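Local coordinates for 4-hydroxyphenylpyruvate dioxygenase (Pseudomonas putida, PDB 5HMQ), which catalyses the metal-dependent dehydration of 3-dehydroshikimate to protocatechuate in quinate and shikimate degradation, at residues A180-P185 with L226-A231. Residues are numbered along the deposited sequence; the frame is centred on the assembly and turned at random.
Sequences AIRDIP and LAPILA
The guanidinium of Arg182 turns one face to the ring of Pro228, whose CB stands 4.1 Å over it, nearer the border of the group than its middle, while the methyl of Ala231 lies beside the group, close to its plane. Both segments belong to the xylose isomerase-like TIM barrel: the end of a 3-10 segment, 180-183, precedes barrel strand 189-194 with a short loop between, and helix 222-231 comes after that strand and before 238-240. No hydrogen bond joins them; they meet by van der Waals contact, with Arg182 and Pro228 opposite each other in the register. The arginine leaves its backbone with CG between N and the carbonyl carbon (chi1 51°), then bends at chi3 (58°), which lays NH2 4.0 Å from Pro228 CG. Ile181, Pro228 and Ile229 are buried, and their side chains meet through carbon atoms. Ile181 CB packs against Pro228 CB at 3.9 Å, and the Ile181 side chain runs at a slant to that of Ile229. Both isoleucines also touch strand 189-194, Ile181 at Ile189 and Ile229 at Val192; the Ile229 side chain is about 12 Å from the barrel's catalytic magnesium ion. The branch of Ile181 that meets Ile229 is CG2, anti to the backbone N and 3.9 Å from both CA and CG1 of Ile229.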
ATOM      1  N   ALA C 180     -31.366  12.070 -19.229  1.00 52.00           N
ATOM      2  CA  ALA C 180     -32.729  12.234 -18.733  1.00 48.01           C
ATOM      3  C   ALA C 180     -32.794  12.733 -17.294  1.00 49.41           C
ATOM      4  O   ALA C 180     -33.899  12.988 -16.803  1.00 51.20           O
ATOM      5  CB  ALA C 180     -33.497  10.918 -18.853  1.00 49.83           C
ATOM      6  N   ILE C 181     -31.657  12.868 -16.606  1.00 47.42           N
ATOM      7  CA  ILE C 181     -31.681  13.421 -15.253  1.00 47.82           C
ATOM      8  C   ILE C 181     -32.206  14.851 -15.249  1.00 51.33           C
ATOM      9  O   ILE C 181     -32.872  15.269 -14.293  1.00 53.19           O
ATOM     10  CB  ILE C 181     -30.277  13.330 -14.616  1.00 46.69           C
ATOM     11  CG1 ILE C 181     -29.890  11.871 -14.375  1.00 46.52           C
ATOM     12  CG2 ILE C 181     -30.222  14.091 -13.302  1.00 48.01           C
ATOM     13  CD1 ILE C 181     -28.436  11.679 -13.998  1.00 44.66           C
ATOM     14  N   ARG C 182     -31.948  15.618 -16.315  1.00 51.68           N
ATOM     15  CA  ARG C 182     -32.397  17.008 -16.344  1.00 52.39           C
ATOM     16  C   ARG C 182     -33.912  17.145 -16.251  1.00 52.18           C
ATOM     17  O   ARG C 182     -34.398  18.217 -15.873  1.00 54.04           O
ATOM     18  CB  ARG C 182     -31.862  17.751 -17.574  1.00 53.67           C
ATOM     19  CG  ARG C 182     -32.068  17.093 -18.917  1.00 54.73           C
ATOM     20  CD  ARG C 182     -31.448  17.962 -20.005  1.00 54.85           C
ATOM     21  NE  ARG C 182     -30.022  18.212 -19.789  1.00 54.22           N
ATOM     22  CZ  ARG C 182     -29.031  17.485 -20.293  1.00 55.19           C
ATOM     23  NH1 ARG C 182     -29.292  16.434 -21.059  1.00 55.27           N
ATOM     24  NH2 ARG C 182     -27.774  17.814 -20.029  1.00 56.50           N
ATOM     25  N   ASP C 183     -34.671  16.100 -16.575  1.00 52.50           N
ATOM     26  CA  ASP C 183     -36.123  16.188 -16.465  1.00 52.04           C
ATOM     27  C   ASP C 183     -36.623  15.915 -15.052  1.00 52.83           C
ATOM     28  O   ASP C 183     -37.832  16.009 -14.812  1.00 56.00           O
ATOM     29  CB  ASP C 183     -36.796  15.213 -17.435  1.00 52.19           C
ATOM     30  CG  ASP C 183     -36.422  15.473 -18.878  1.00 55.25           C
ATOM     31  OD1 ASP C 183     -36.116  16.637 -19.215  1.00 54.28           O
ATOM     32  OD2 ASP C 183     -36.446  14.511 -19.679  1.00 57.62           O
ATOM     33  N   ILE C 184     -35.737  15.571 -14.121  1.00 48.59           N
ATOM     34  CA  ILE C 184     -36.108  15.372 -12.723  1.00 48.62           C
ATOM     35  C   ILE C 184     -36.065  16.720 -12.013  1.00 48.43           C
ATOM     36  O   ILE C 184     -35.060  17.438 -12.118  1.00 48.18           O
ATOM     37  CB  ILE C 184     -35.179  14.356 -12.039  1.00 47.81           C
ATOM     38  CG1 ILE C 184     -35.192  13.026 -12.795  1.00 48.27           C
ATOM     39  CG2 ILE C 184     -35.588  14.147 -10.589  1.00 46.33           C
ATOM     40  CD1 ILE C 184     -34.270  11.983 -12.201  1.00 48.18           C
ATOM     41  N   PRO C 185     -37.113  17.101 -11.284  1.00 46.29           N
ATOM     42  CA  PRO C 185     -37.063  18.354 -10.516  1.00 45.79           C
ATOM     43  C   PRO C 185     -35.894  18.362  -9.542  1.00 46.83           C
ATOM     44  O   PRO C 185     -35.659  17.389  -8.820  1.00 48.04           O
ATOM     45  CB  PRO C 185     -38.411  18.377  -9.787  1.00 45.24           C
ATOM     46  CG  PRO C 185     -39.311  17.536 -10.632  1.00 43.07           C
ATOM     47  CD  PRO C 185     -38.435  16.456 -11.208  1.00 44.98           C
ATOM     48  N   LEU C 226     -22.423  14.598 -13.818  1.00 46.13           N
ATOM     49  CA  LEU C 226     -22.795  15.707 -12.951  1.00 44.70           C
ATOM     50  C   LEU C 226     -23.483  16.826 -13.723  1.00 48.18           C
ATOM     51  O   LEU C 226     -24.320  17.539 -13.156  1.00 49.67           O
ATOM     52  CB  LEU C 226     -21.558  16.243 -12.227  1.00 40.92           C
ATOM     53  CG  LEU C 226     -21.797  17.313 -11.160  1.00 42.42           C
ATOM     54  CD1 LEU C 226     -22.791  16.817 -10.122  1.00 41.74           C
ATOM     55  CD2 LEU C 226     -20.486  17.717 -10.499  1.00 43.45           C
ATOM     56  N   ALA C 227     -23.145  16.996 -15.003  1.00 49.47           N
ATOM     57  CA  ALA C 227     -23.726  18.085 -15.786  1.00 48.34           C
ATOM     58  C   ALA C 227     -25.247  18.021 -15.849  1.00 45.54           C
ATOM     59  O   ALA C 227     -25.893  19.045 -15.566  1.00 46.65           O
ATOM     60  CB  ALA C 227     -23.102  18.106 -17.186  1.00 45.22           C
ATOM     61  N   PRO C 228     -25.887  16.895 -16.191  1.00 48.10           N
ATOM     62  CA  PRO C 228     -27.359  16.875 -16.155  1.00 50.85           C
ATOM     63  C   PRO C 228     -27.926  17.092 -14.762  1.00 51.42           C
ATOM     64  O   PRO C 228     -29.032  17.634 -14.629  1.00 49.48           O
ATOM     65  CB  PRO C 228     -27.712  15.484 -16.701  1.00 51.27           C
ATOM     66  CG  PRO C 228     -26.494  15.027 -17.425  1.00 49.81           C
ATOM     67  CD  PRO C 228     -25.346  15.612 -16.676  1.00 44.23           C
ATOM     68  N   ILE C 229     -27.204  16.676 -13.719  1.00 47.99           N
ATOM     69  CA  ILE C 229     -27.672  16.883 -12.350  1.00 44.87           C
ATOM     70  C   ILE C 229     -27.796  18.372 -12.049  1.00 47.75           C
ATOM     71  O   ILE C 229     -28.822  18.837 -11.539  1.00 45.45           O
ATOM     72  CB  ILE C 229     -26.731  16.186 -11.352  1.00 44.15           C
ATOM     73  CG1 ILE C 229     -26.768  14.671 -11.555  1.00 44.79           C
ATOM     74  CG2 ILE C 229     -27.106  16.547  -9.924  1.00 42.29           C
ATOM     75  CD1 ILE C 229     -25.735  13.923 -10.741  1.00 43.23           C
ATOM     76  N   LEU C 230     -26.752  19.144 -12.365  1.00 47.53           N
ATOM     77  CA  LEU C 230     -26.774  20.572 -12.070  1.00 47.30           C
ATOM     78  C   LEU C 230     -27.763  21.332 -12.945  1.00 48.07           C
ATOM     79  O   LEU C 230     -28.233  22.401 -12.541  1.00 45.53           O
ATOM     80  CB  LEU C 230     -25.374  21.169 -12.222  1.00 46.83           C
ATOM     81  CG  LEU C 230     -24.293  20.598 -11.300  1.00 45.06           C
ATOM     82  CD1 LEU C 230     -22.926  21.170 -11.644  1.00 45.08           C
ATOM     83  CD2 LEU C 230     -24.635  20.865  -9.847  1.00 44.78           C
ATOM     84  N   ALA C 231     -28.095  20.805 -14.126  1.00 47.59           N
ATOM     85  CA  ALA C 231     -29.088  21.453 -14.973  1.00 46.60           C
ATOM     86  C   ALA C 231     -30.469  21.469 -14.331  1.00 46.96           C
ATOM     87  O   ALA C 231     -31.290  22.323 -14.679  1.00 47.44           O
ATOM     88  CB  ALA C 231     -29.154  20.760 -16.335  1.00 44.07           C
TER